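Local coordinates for protein endonuclease NucS (PDB 2VLD) that cleaves the 3' and 5' single-stranded ends of branched DNA structures, binding single-stranded DNA through its N-terminal domain and cutting with its C-terminal nuclease domain, at residues 23-28 against 112-117; 29-34 against 108-113; 74-79 against 88-93; 157-162 against 189-194. The protein carries 2 engineered substitutions. One frame throughout, in Å; residues are numbered along the deposited sequence.

Contact 1: residues 23-28 against 112-117; sequences EKHGGV and VFLAED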
loop_
_atom_site.group_PDB
_atom_site.type_symbol
_atom_site.label_atom_id
_atom_site.label_comp_id
_atom_site.label_asym_id
_atom_site.label_seq_id
_atom_site.Cartn_x
_atom_site.Cartn_y
_atom_site.Cartn_z
ATOM N N GLU A 23 -0.292 -11.680 15.169
ATOM C CA GLU A 23 -1.708 -11.937 15.444
ATOM C C GLU A 23 -1.995 -11.694 16.919
ATOM O O GLU A 23 -3.009 -11.091 17.268
ATOM C CB GLU A 23 -2.135 -13.358 15.032
ATOM C CG GLU A 23 -3.585 -13.722 15.422
ATOM C CD GLU A 23 -4.103 -15.000 14.763
ATOM O OE1 GLU A 23 -5.330 -15.098 14.532
ATOM O OE2 GLU A 23 -3.296 -15.913 14.478
ATOM N N LYS A 24 -1.077 -12.152 17.769
ATOM C CA LYS A 24 -1.208 -12.041 19.215
ATOM C C LYS A 24 -1.354 -10.580 19.619
ATOM O O LYS A 24 -2.329 -10.190 20.265
ATOM C CB LYS A 24 0.024 -12.649 19.896
ATOM C CG LYS A 24 -0.232 -13.371 21.225
ATOM C CD LYS A 24 -0.143 -12.452 22.455
ATOM C CE LYS A 24 -1.528 -12.088 22.999
ATOM N NZ LYS A 24 -2.285 -13.297 23.507
ATOM N N HIS A 25 -0.389 -9.770 19.209
ATOM C CA HIS A 25 -0.327 -8.397 19.668
ATOM C C HIS A 25 -1.073 -7.423 18.751
ATOM O O HIS A 25 -1.202 -6.240 19.060
ATOM C CB HIS A 25 1.132 -7.995 19.885
ATOM C CG HIS A 25 1.824 -8.801 20.944
ATOM N ND1 HIS A 25 1.568 -8.641 22.289
ATOM C CD2 HIS A 25 2.758 -9.779 20.855
ATOM C CE1 HIS A 25 2.320 -9.480 22.983
ATOM N NE2 HIS A 25 3.050 -10.182 22.135
ATOM N N GLY A 26 -1.590 -7.938 17.638
ATOM C CA GLY A 26 -2.339 -7.127 16.686
ATOM C C GLY A 26 -1.461 -6.167 15.903
ATOM O O GLY A 26 -1.818 -5.007 15.711
ATOM N N GLY A 27 -0.308 -6.646 15.452
ATOM C CA GLY A 27 0.604 -5.819 14.669
ATOM C C GLY A 27 0.441 -5.985 13.171
ATOM O O GLY A 27 -0.297 -6.854 12.704
ATOM N N VAL A 28 1.134 -5.131 12.421
ATOM C CA VAL A 28 1.154 -5.182 10.957
ATOM C C VAL A 28 2.409 -5.929 10.523
ATOM O O VAL A 28 3.517 -5.608 10.984
ATOM C CB VAL A 28 1.134 -3.767 10.319
ATOM C CG1 VAL A 28 1.218 -3.843 8.791
ATOM C CG2 VAL A 28 -0.107 -3.008 10.736
ATOM N N VAL A 112 7.587 -6.824 11.769
ATOM C CA VAL A 112 6.349 -6.685 12.529
ATOM C C VAL A 112 6.343 -5.270 13.071
ATOM O O VAL A 112 7.358 -4.785 13.569
ATOM C CB VAL A 112 6.249 -7.690 13.704
ATOM C CG1 VAL A 112 4.916 -7.557 14.435
ATOM C CG2 VAL A 112 6.431 -9.112 13.205
ATOM N N PHE A 113 5.199 -4.608 12.954
ATOM C CA PHE A 113 5.066 -3.227 13.380
ATOM C C PHE A 113 3.854 -3.099 14.281
ATOM O O PHE A 113 2.725 -3.038 13.817
ATOM C CB PHE A 113 4.967 -2.310 12.166
ATOM C CG PHE A 113 4.785 -0.863 12.503
ATOM C CD1 PHE A 113 5.282 -0.328 13.691
ATOM C CD2 PHE A 113 4.140 -0.013 11.606
ATOM C CE1 PHE A 113 5.112 1.033 13.989
ATOM C CE2 PHE A 113 3.977 1.355 11.891
ATOM C CZ PHE A 113 4.465 1.874 13.082
ATOM N N LEU A 114 4.108 -3.072 15.581
ATOM C CA LEU A 114 3.050 -3.020 16.571
ATOM C C LEU A 114 2.542 -1.593 16.657
ATOM O O LEU A 114 2.955 -0.810 17.518
ATOM C CB LEU A 114 3.570 -3.519 17.916
ATOM C CG LEU A 114 4.186 -4.912 17.813
ATOM C CD1 LEU A 114 5.457 -5.021 18.637
ATOM C CD2 LEU A 114 3.175 -5.946 18.218
ATOM N N ALA A 115 1.644 -1.273 15.737
ATOM C CA ALA A 115 1.166 0.077 15.552
ATOM C C ALA A 115 -0.163 0.272 16.260
ATOM O O ALA A 115 -1.021 -0.608 16.219
ATOM C CB ALA A 115 1.022 0.356 14.078
ATOM N N GLU A 116 -0.321 1.428 16.906
ATOM C CA GLU A 116 -1.566 1.804 17.589
ATOM C C GLU A 116 -2.678 2.146 16.602
ATOM O O GLU A 116 -2.406 2.724 15.550
ATOM C CB GLU A 116 -1.329 3.017 18.504
ATOM C CG GLU A 116 -1.049 2.692 19.981
ATOM C CD GLU A 116 -0.679 3.933 20.812
ATOM O OE1 GLU A 116 -1.327 4.999 20.644
ATOM O OE2 GLU A 116 0.260 3.838 21.643
ATOM N N ASP A 117 -3.922 1.805 16.947
ATOM C CA ASP A 117 -5.080 2.282 16.197
ATOM C C ASP A 117 -4.983 3.792 16.094
ATOM O O ASP A 117 -4.487 4.445 17.009
ATOM C CB ASP A 117 -6.392 1.940 16.909
ATOM C CG ASP A 117 -6.680 0.453 16.949
ATOM O OD1 ASP A 117 -5.791 -0.336 16.583
ATOM O OD2 ASP A 117 -7.799 0.073 17.359
#
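Val28 and Phe113 form an antiparallel hydrogen-bonded pair, and the well-buried half of the contact is built round them. The Val28 N-H points almost straight (179°) at Phe113 O, 3.0 Å from Val28 N, although the donor stands well above the carbonyl plane. In the return bond, Phe113 N lies 2.8 Å from Val28 O and in the plane of that carbonyl. Phe113 O also takes a weak bond from Ala115 N, closing an inverse gamma turn centred on Leu114. Ala115 CB sits over the centre of the Phe113 ring, 3.8 Å above its plane. With CG anti to the backbone N (chi1 178°), that ring leads away from Val28 and meets Phe32 of the second subunit edge-to-face. In the N-terminal PH-like domain the passage from helix 12-25 into strand 28-40 is pinned here against the end of strand 106-113. Gly26 leaves the helix with positive phi, and Gly27, without a side chain, then comes within 4.2 Å of Leu114, CA to CA. The outer side opens to solvent at His25, which reaches across mainly through CB, to Leu114 CD2, its imidazole oblique to that methyl. Lys24 CD covers one face of the imidazole, offset toward the rim.

Contact 2: residues 29-34 against 108-113; sequences VTIFAR and YSLVVF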
loop_
_atom_site.group_PDB
_atom_site.type_symbol
_atom_site.label_atom_id
_atom_site.label_comp_id
_atom_site.label_asym_id
_atom_site.label_seq_id
_atom_site.Cartn_x
_atom_site.Cartn_y
_atom_site.Cartn_z
ATOM N N VAL A 29 2.224 -6.931 9.654
ATOM C CA VAL A 29 3.339 -7.653 9.026
ATOM C C VAL A 29 3.669 -7.029 7.674
ATOM O O VAL A 29 2.774 -6.829 6.852
ATOM C CB VAL A 29 3.015 -9.150 8.808
ATOM C CG1 VAL A 29 4.275 -9.936 8.442
ATOM C CG2 VAL A 29 2.364 -9.750 10.050
ATOM N N THR A 30 4.943 -6.710 7.457
ATOM C CA THR A 30 5.414 -6.261 6.147
ATOM C C THR A 30 6.587 -7.135 5.717
ATOM O O THR A 30 7.648 -7.122 6.350
ATOM C CB THR A 30 5.849 -4.787 6.152
ATOM O OG1 THR A 30 4.781 -3.971 6.627
ATOM C CG2 THR A 30 6.229 -4.325 4.745
ATOM N N ILE A 31 6.395 -7.894 4.642
ATOM C CA ILE A 31 7.432 -8.764 4.136
ATOM C C ILE A 31 8.002 -8.171 2.852
ATOM O O ILE A 31 7.263 -7.732 1.964
ATOM C CB ILE A 31 6.878 -10.177 3.877
ATOM C CG1 ILE A 31 6.413 -10.808 5.192
ATOM C CG2 ILE A 31 7.929 -11.053 3.232
ATOM C CD1 ILE A 31 5.259 -11.812 5.039
ATOM N N PHE A 32 9.323 -8.139 2.769
ATOM C CA PHE A 32 10.014 -7.894 1.514
ATOM C C PHE A 32 10.537 -9.241 1.042
ATOM O O PHE A 32 11.272 -9.918 1.769
ATOM C CB PHE A 32 11.156 -6.917 1.740
ATOM C CG PHE A 32 10.769 -5.740 2.551
ATOM C CD1 PHE A 32 10.548 -5.869 3.920
ATOM C CD2 PHE A 32 10.608 -4.498 1.953
ATOM C CE1 PHE A 32 10.167 -4.778 4.685
ATOM C CE2 PHE A 32 10.224 -3.391 2.705
ATOM C CZ PHE A 32 10.005 -3.528 4.076
ATOM N N ALA A 33 10.145 -9.640 -0.163
ATOM C CA ALA A 33 10.446 -10.988 -0.642
ATOM C C ALA A 33 10.388 -11.127 -2.148
ATOM O O ALA A 33 9.534 -10.537 -2.808
ATOM C CB ALA A 33 9.491 -12.008 0.001
ATOM N N ARG A 34 11.315 -11.918 -2.687
ATOM C CA ARG A 34 11.165 -12.462 -4.030
ATOM C C ARG A 34 10.175 -13.592 -3.852
ATOM O O ARG A 34 10.256 -14.362 -2.887
ATOM C CB ARG A 34 12.489 -12.960 -4.595
ATOM C CG ARG A 34 12.405 -13.401 -6.061
ATOM C CD ARG A 34 13.795 -13.561 -6.712
ATOM N NE ARG A 34 14.211 -12.315 -7.361
ATOM C CZ ARG A 34 14.189 -12.100 -8.678
ATOM N NH1 ARG A 34 13.791 -13.054 -9.515
ATOM N NH2 ARG A 34 14.578 -10.926 -9.162
ATOM N N TYR A 108 13.574 -11.776 1.871
ATOM C CA TYR A 108 14.678 -10.878 2.201
ATOM C C TYR A 108 14.567 -10.339 3.615
ATOM O O TYR A 108 15.572 -10.100 4.272
ATOM C CB TYR A 108 14.752 -9.711 1.229
ATOM C CG TYR A 108 14.917 -10.102 -0.219
ATOM C CD1 TYR A 108 13.924 -9.800 -1.150
ATOM C CD2 TYR A 108 16.067 -10.757 -0.669
ATOM C CE1 TYR A 108 14.070 -10.132 -2.487
ATOM C CE2 TYR A 108 16.218 -11.097 -2.007
ATOM C CZ TYR A 108 15.212 -10.785 -2.907
ATOM O OH TYR A 108 15.333 -11.109 -4.233
ATOM N N SER A 109 13.342 -10.141 4.079
ATOM C CA SER A 109 13.108 -9.620 5.419
ATOM C C SER A 109 11.635 -9.582 5.751
ATOM O O SER A 109 10.791 -9.439 4.872
ATOM C CB SER A 109 13.680 -8.207 5.581
ATOM O OG SER A 109 13.192 -7.611 6.773
ATOM N N LEU A 110 11.352 -9.690 7.038
ATOM C CA LEU A 110 10.018 -9.556 7.559
ATOM C C LEU A 110 10.079 -8.541 8.692
ATOM O O LEU A 110 11.009 -8.551 9.490
ATOM C CB LEU A 110 9.514 -10.916 8.053
ATOM C CG LEU A 110 8.077 -11.071 8.555
ATOM C CD1 LEU A 110 7.670 -12.538 8.575
ATOM C CD2 LEU A 110 7.902 -10.448 9.938
ATOM N N VAL A 111 9.087 -7.662 8.748
ATOM C CA VAL A 111 8.998 -6.648 9.793
ATOM C C VAL A 111 7.611 -6.674 10.449
ATOM O O VAL A 111 6.579 -6.569 9.762
ATOM C CB VAL A 111 9.246 -5.239 9.218
ATOM C CG1 VAL A 111 9.021 -4.182 10.285
ATOM C CG2 VAL A 111 10.646 -5.126 8.625
ATOM N N VAL A 112 7.587 -6.824 11.769
ATOM C CA VAL A 112 6.349 -6.685 12.529
ATOM C C VAL A 112 6.343 -5.270 13.071
ATOM O O VAL A 112 7.358 -4.785 13.569
ATOM C CB VAL A 112 6.249 -7.690 13.704
ATOM C CG1 VAL A 112 4.916 -7.557 14.435
ATOM C CG2 VAL A 112 6.431 -9.112 13.205
ATOM N N PHE A 113 5.199 -4.608 12.954
ATOM C CA PHE A 113 5.066 -3.227 13.380
ATOM C C PHE A 113 3.854 -3.099 14.281
ATOM O O PHE A 113 2.725 -3.038 13.817
ATOM C CB PHE A 113 4.967 -2.310 12.166
ATOM C CG PHE A 113 4.785 -0.863 12.503
ATOM C CD1 PHE A 113 5.282 -0.328 13.691
ATOM C CD2 PHE A 113 4.140 -0.013 11.606
ATOM C CE1 PHE A 113 5.112 1.033 13.989
ATOM C CE2 PHE A 113 3.977 1.355 11.891
ATOM C CZ PHE A 113 4.465 1.874 13.082
#
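Thr30 and Val111 bond to each other twice, with Thr30 N to Val111 O and Val111 N to Thr30 O both at 2.8 Å; the first lies in the carbonyl plane, and the second has its donor tilted 27° from it. Further along, Phe32 N reaches Ser109 O at 2.9 Å. Phe32 O is gripped by Ser109 N at 3.1 Å and, weakly, by Tyr108 N, the signature of a classic beta bulge in which Tyr108 and Ser109 both face Phe32. On the face of Val29 and Ile31, Leu110 spreads between them: its CG lies 3.8 Å from Ile31 CG1, and its CD2 4.0 Å from Val29 CG1. On the face of Thr30 and Phe32, Val111 CG2 meets the edge of the Phe32 ring, which Ser109 O also approaches in plane; Phe32 packs on Val111 of the second subunit too. Beyond the bulge, Tyr108 CG is anti to the carbonyl carbon (chi1 -58°), which lays the ring along the backbone of 33-34 and beside the Arg34 chain, with OH 3.4 Å from Arg34 CB. Tyr108 OH is held by a hydrogen bond to Asp51, whereas Arg34 makes its salt bridge to Glu116 of the second subunit. Replacing Tyr108 by an alanine would probably leave Asp51 without this hydroxyl partner and take away the ring that flanks Arg34. In the PH-like domain the two strands run at 170°; helix 12-25 covers Val29 and Leu110, strand 50-56 flanks 29-34, and strand 4-7 lies beside 108-113.

Contact 3: residues 74-79 against 88-93; sequences NWQPPG and SMISIR. Engineered in segment 88-93: Met89 (natural residue Ile).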
loop_
_atom_site.group_PDB
_atom_site.type_symbol
_atom_site.label_atom_id
_atom_site.label_comp_id
_atom_site.label_asym_id
_atom_site.label_seq_id
_atom_site.Cartn_x
_atom_site.Cartn_y
_atom_site.Cartn_z
ATOM N N ASN A 74 -2.260 -6.935 -6.221
ATOM C CA ASN A 74 -3.335 -7.794 -5.771
ATOM C C ASN A 74 -3.567 -7.378 -4.316
ATOM O O ASN A 74 -2.631 -6.880 -3.667
ATOM C CB ASN A 74 -2.885 -9.251 -5.834
ATOM C CG ASN A 74 -3.082 -9.865 -7.207
ATOM O OD1 ASN A 74 -4.219 -10.063 -7.652
ATOM N ND2 ASN A 74 -1.974 -10.170 -7.895
ATOM N N TRP A 75 -4.787 -7.580 -3.811
ATOM C CA TRP A 75 -5.174 -7.116 -2.497
ATOM C C TRP A 75 -6.368 -7.948 -1.948
ATOM O O TRP A 75 -7.084 -8.620 -2.710
ATOM C CB TRP A 75 -5.551 -5.620 -2.542
ATOM C CG TRP A 75 -6.930 -5.355 -3.112
ATOM C CD1 TRP A 75 -8.132 -5.320 -2.414
ATOM C CD2 TRP A 75 -7.257 -5.113 -4.478
ATOM N NE1 TRP A 75 -9.180 -5.061 -3.284
ATOM C CE2 TRP A 75 -8.669 -4.935 -4.554
ATOM C CE3 TRP A 75 -6.498 -5.041 -5.658
ATOM C CZ2 TRP A 75 -9.335 -4.684 -5.773
ATOM C CZ3 TRP A 75 -7.159 -4.784 -6.893
ATOM C CH2 TRP A 75 -8.569 -4.607 -6.933
ATOM N N GLN A 76 -6.602 -7.875 -0.646
ATOM C CA GLN A 76 -7.756 -8.581 -0.067
ATOM C C GLN A 76 -8.340 -7.817 1.123
ATOM O O GLN A 76 -7.587 -7.354 1.989
ATOM C CB GLN A 76 -7.362 -9.996 0.349
ATOM C CG GLN A 76 -8.505 -10.918 0.393
ATOM C CD GLN A 76 -8.516 -11.928 -0.707
ATOM O OE1 GLN A 76 -7.855 -12.956 -0.613
ATOM N NE2 GLN A 76 -9.317 -11.677 -1.740
ATOM N N PRO A 77 -9.672 -7.691 1.173
ATOM C CA PRO A 77 -10.354 -6.781 2.105
ATOM C C PRO A 77 -10.221 -7.180 3.573
ATOM O O PRO A 77 -9.839 -8.311 3.860
ATOM C CB PRO A 77 -11.833 -6.890 1.689
ATOM C CG PRO A 77 -11.968 -8.219 1.022
ATOM C CD PRO A 77 -10.626 -8.462 0.349
ATOM N N PRO A 78 -10.520 -6.248 4.506
ATOM C CA PRO A 78 -10.634 -6.677 5.909
ATOM C C PRO A 78 -11.581 -7.871 6.034
ATOM O O PRO A 78 -12.614 -7.913 5.378
ATOM C CB PRO A 78 -11.245 -5.456 6.607
ATOM C CG PRO A 78 -10.845 -4.301 5.760
ATOM C CD PRO A 78 -10.763 -4.796 4.350
ATOM N N GLY A 79 -11.186 -8.852 6.827
ATOM C CA GLY A 79 -12.044 -9.990 7.110
ATOM C C GLY A 79 -11.615 -11.262 6.406
ATOM O O GLY A 79 -12.317 -12.281 6.475
ATOM N N SER A 88 2.170 -17.660 2.007
ATOM C CA SER A 88 1.139 -16.979 2.767
ATOM C C SER A 88 -0.088 -16.973 1.868
ATOM O O SER A 88 0.007 -16.593 0.693
ATOM C CB SER A 88 1.563 -15.563 3.153
ATOM O OG SER A 88 2.709 -15.595 3.979
HETATM N N MSE A 89 -1.215 -17.442 2.400
HETATM C CA MSE A 89 -2.491 -17.353 1.710
HETATM C C MSE A 89 -3.450 -16.470 2.480
HETATM O O MSE A 89 -3.526 -16.522 3.709
HETATM C CB MSE A 89 -3.154 -18.721 1.547
HETATM C CG MSE A 89 -2.410 -19.751 0.719
HETATM SE SE MSE A 89 -1.857 -21.291 1.796
HETATM C CE MSE A 89 -3.355 -22.553 1.580
ATOM N N ILE A 90 -4.204 -15.670 1.747
ATOM C CA ILE A 90 -5.344 -14.997 2.325
ATOM C C ILE A 90 -6.571 -15.434 1.542
ATOM O O ILE A 90 -6.642 -15.250 0.321
ATOM C CB ILE A 90 -5.120 -13.443 2.452
ATOM C CG1 ILE A 90 -6.236 -12.787 3.263
ATOM C CG2 ILE A 90 -5.017 -12.780 1.134
ATOM C CD1 ILE A 90 -5.719 -11.798 4.362
ATOM N N SER A 91 -7.489 -16.087 2.247
ATOM C CA SER A 91 -8.720 -16.567 1.653
ATOM C C SER A 91 -9.889 -15.804 2.230
ATOM O O SER A 91 -10.025 -15.667 3.449
ATOM C CB SER A 91 -8.932 -18.066 1.909
ATOM O OG SER A 91 -7.785 -18.812 1.568
ATOM N N ILE A 92 -10.725 -15.297 1.338
ATOM C CA ILE A 92 -12.033 -14.819 1.712
ATOM C C ILE A 92 -13.010 -15.837 1.121
ATOM O O ILE A 92 -13.228 -15.900 -0.081
ATOM C CB ILE A 92 -12.274 -13.272 1.345
ATOM C CG1 ILE A 92 -13.569 -12.728 1.974
ATOM C CG2 ILE A 92 -12.235 -12.993 -0.157
ATOM C CD1 ILE A 92 -13.574 -11.216 2.347
ATOM N N ARG A 93 -13.529 -16.712 1.963
ATOM C CA ARG A 93 -14.690 -17.485 1.552
ATOM C C ARG A 93 -15.913 -16.792 2.093
ATOM O O ARG A 93 -16.874 -17.443 2.517
ATOM C CB ARG A 93 -14.635 -18.950 1.990
ATOM C CG ARG A 93 -13.816 -19.255 3.214
ATOM C CD ARG A 93 -13.598 -20.731 3.201
ATOM N NE ARG A 93 -12.268 -21.157 3.611
ATOM C CZ ARG A 93 -11.611 -22.158 3.031
ATOM N NH1 ARG A 93 -12.153 -22.806 2.003
ATOM N NH2 ARG A 93 -10.404 -22.503 3.460
#
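Two strands of the curled antiparallel sheet of the PH-like domain meet here through side chains, with Gln76 on strand 74-76 reaching toward Ile90 and Ile92 on strand 87-92. The short strand axes pass 8.6 Å apart at 57°, and no hydrogen bond joins the segments. Gln76 has its CG anti to the backbone N (chi1 -156°) and its chain bent at chi2 (108°), which lays the amide across toward strand 87-92. Its aliphatic part slides past Ile90 in the opposite direction, with Gln76 CB 3.7 Å from Ile90 CG2. Beyond it, the amide lies against the second isoleucine, Gln76 NE2 being 3.6 Å from Ile92 CG2. Pro77 extends the apolar patch, its CG 3.6 Å from Ile92 CD1. From outside the two segments, Phe62 touches both Gln76 and Ile90, and Glu98 touches both Gln76 and Ile92. With an alanine in place of Gln76, Ile92 CG2 would probably lose the amide beside it and Ile90 part of its cover. As modelled, Gln76 OE1 and Ile90 O are two acceptors 2.8 Å apart, which makes the amide orientation doubtful at 2.60 Å resolution. Turning the amide over would set an N-H donor beside that carbonyl. The aliphatic contacts stand whichever way the amide is turned, while its polar role stays undecided.

Contact 4: residues 157-162 against 189-194; sequences GIVDVM and KRYVDS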
loop_
_atom_site.group_PDB
_atom_site.type_symbol
_atom_site.label_atom_id
_atom_site.label_comp_id
_atom_site.label_asym_id
_atom_site.label_seq_id
_atom_site.Cartn_x
_atom_site.Cartn_y
_atom_site.Cartn_z
ATOM N N GLY A 157 -0.190 26.438 -2.415
ATOM C CA GLY A 157 -0.963 26.021 -1.267
ATOM C C GLY A 157 -2.341 26.602 -1.135
ATOM O O GLY A 157 -2.907 27.131 -2.084
ATOM N N ILE A 158 -2.889 26.456 0.069
ATOM C CA ILE A 158 -4.242 26.901 0.375
ATOM C C ILE A 158 -4.248 27.686 1.671
ATOM O O ILE A 158 -3.711 27.240 2.678
ATOM C CB ILE A 158 -5.188 25.731 0.445
ATOM C CG1 ILE A 158 -5.032 24.894 -0.832
ATOM C CG2 ILE A 158 -6.622 26.217 0.660
ATOM C CD1 ILE A 158 -6.157 23.923 -1.097
ATOM N N VAL A 159 -4.846 28.870 1.616
ATOM C CA VAL A 159 -4.779 29.845 2.683
ATOM C C VAL A 159 -6.119 29.849 3.410
ATOM O O VAL A 159 -7.152 29.963 2.777
ATOM C CB VAL A 159 -4.453 31.246 2.085
ATOM C CG1 VAL A 159 -4.678 32.359 3.097
ATOM C CG2 VAL A 159 -3.021 31.277 1.548
ATOM N N ASP A 160 -6.101 29.726 4.734
ATOM C CA ASP A 160 -7.343 29.619 5.529
ATOM C C ASP A 160 -8.305 30.774 5.281
ATOM O O ASP A 160 -9.412 30.569 4.798
ATOM C CB ASP A 160 -7.018 29.491 7.027
ATOM C CG ASP A 160 -6.300 28.181 7.361
ATOM O OD1 ASP A 160 -6.309 27.280 6.495
ATOM O OD2 ASP A 160 -5.732 28.035 8.475
ATOM N N VAL A 161 -7.861 31.983 5.634
ATOM C CA VAL A 161 -8.494 33.233 5.235
ATOM C C VAL A 161 -7.439 34.136 4.555
ATOM O O VAL A 161 -6.285 34.202 4.986
ATOM C CB VAL A 161 -9.081 33.960 6.440
ATOM C CG1 VAL A 161 -9.558 35.364 6.049
ATOM C CG2 VAL A 161 -10.225 33.157 7.038
HETATM N N MSE A 162 -7.838 34.804 3.477
HETATM C CA MSE A 162 -6.999 35.806 2.837
HETATM C C MSE A 162 -7.802 37.083 2.725
HETATM O O MSE A 162 -9.011 37.050 2.446
HETATM C CB MSE A 162 -6.516 35.348 1.464
HETATM C CG MSE A 162 -5.535 36.295 0.815
HETATM SE SE MSE A 162 -4.745 35.513 -0.805
HETATM C CE MSE A 162 -5.455 36.701 -2.175
ATOM N N LYS A 189 4.355 30.536 6.612
ATOM C CA LYS A 189 5.502 31.108 5.914
ATOM C C LYS A 189 5.467 30.767 4.433
ATOM O O LYS A 189 5.596 31.651 3.593
ATOM C CB LYS A 189 6.822 30.638 6.533
ATOM C CG LYS A 189 8.046 31.220 5.842
ATOM C CD LYS A 189 9.354 30.828 6.520
ATOM C CE LYS A 189 10.563 31.091 5.604
ATOM N NZ LYS A 189 10.602 32.493 5.072
ATOM N N ARG A 190 5.275 29.487 4.124
ATOM C CA ARG A 190 5.236 29.024 2.742
ATOM C C ARG A 190 4.207 29.804 1.927
ATOM O O ARG A 190 4.489 30.220 0.803
ATOM C CB ARG A 190 4.943 27.529 2.693
ATOM C CG ARG A 190 5.278 26.888 1.365
ATOM C CD ARG A 190 5.129 25.384 1.406
ATOM N NE ARG A 190 3.752 24.977 1.161
ATOM C CZ ARG A 190 2.968 24.388 2.061
ATOM N NH1 ARG A 190 3.425 24.118 3.277
ATOM N NH2 ARG A 190 1.731 24.054 1.737
ATOM N N TYR A 191 3.030 30.021 2.513
ATOM C CA TYR A 191 1.952 30.757 1.857
ATOM C C TYR A 191 2.370 32.186 1.622
ATOM O O TYR A 191 2.190 32.710 0.527
ATOM C CB TYR A 191 0.659 30.725 2.683
ATOM C CG TYR A 191 0.175 29.344 3.052
ATOM C CD1 TYR A 191 -0.429 29.112 4.284
ATOM C CD2 TYR A 191 0.320 28.265 2.174
ATOM C CE1 TYR A 191 -0.879 27.856 4.635
ATOM C CE2 TYR A 191 -0.123 26.994 2.515
ATOM C CZ TYR A 191 -0.723 26.797 3.747
ATOM O OH TYR A 191 -1.169 25.543 4.103
ATOM N N VAL A 192 2.953 32.803 2.648
ATOM C CA VAL A 192 3.392 34.197 2.565
ATOM C C VAL A 192 4.456 34.378 1.472
ATOM O O VAL A 192 4.301 35.215 0.588
ATOM C CB VAL A 192 3.861 34.724 3.949
ATOM C CG1 VAL A 192 4.512 36.093 3.829
ATOM C CG2 VAL A 192 2.693 34.791 4.912
ATOM N N ASP A 193 5.504 33.559 1.527
ATOM C CA ASP A 193 6.574 33.586 0.537
ATOM C C ASP A 193 6.051 33.410 -0.881
ATOM O O ASP A 193 6.441 34.155 -1.776
ATOM C CB ASP A 193 7.621 32.514 0.842
ATOM C CG ASP A 193 8.469 32.849 2.057
ATOM O OD1 ASP A 193 8.466 34.022 2.497
ATOM O OD2 ASP A 193 9.145 31.932 2.571
ATOM N N SER A 194 5.166 32.432 -1.075
ATOM C CA SER A 194 4.506 32.195 -2.362
ATOM C C SER A 194 3.843 33.473 -2.881
ATOM O O SER A 194 3.995 33.833 -4.045
ATOM C CB SER A 194 3.477 31.059 -2.222
ATOM O OG SER A 194 2.661 30.913 -3.376
#
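Strand 157-159 crosses helix 189-194 at 100° with the axes 8.7 Å apart, Gly157 and Tyr191 making the nearest CA pair at 6.4 Å. This is a sheet-on-helix contact of the C-terminal nuclease domain, which belongs to the PD-(D/E)XK clan: the strand belongs to its mixed sheet, and helix 182-199 packs against it. Within the helix, Lys189 NZ reaches the syn lone pair of Asp193 OD2 one turn on. Tyr191 carries the contact. Its CG is anti to its own carbonyl carbon (chi1 -54°), which points the ring from the helix to the strand, where Ile158 O lies over one face, 3.2 Å above the plane and offset toward the rim on the CZ side. Nearer the helix backbone, Val159 CG2 is 3.9 Å from Tyr191 CB, the two side chains sliding past each other in opposite directions. Gly157 gives the ring its room, its CA lying 4.0 Å from Tyr191 CE2 with no side chain between. Lys44 of the second subunit bonds to Ile158 O, so the carbonyl over the ring has a polar partner as well. Arg190, whose NH2 comes near Gly157 CA, forms a salt bridge to Glu40 of the second subunit. Beyond the ring, Tyr191 OH hydrogen-bonds to OE2 of the same Glu40, while Arg190 NH2 takes its OE1.

Overall arrangement
From the N terminus, helix 12-25 turns into strand 28-40, and contact 1 ties this junction to the C-terminal end of strand 106-113, closing a long, strand-rich loop. Contact 2 continues the same strand pairing, sharing Val112 and Phe113 with contact 1, their centres about 14 Å apart. Contact 3 falls within both of these loops, joining strands 74-76 and 87-92 of the same curled sheet; its centre is about 17 Å from that of contact 2. After these three have closed, the chain enters the nuclease domain, where contact 4 pins strand 157-164 to helix 182-199, its centre about 38 Å from that of contact 1. All four also touch the second subunit of the homodimer.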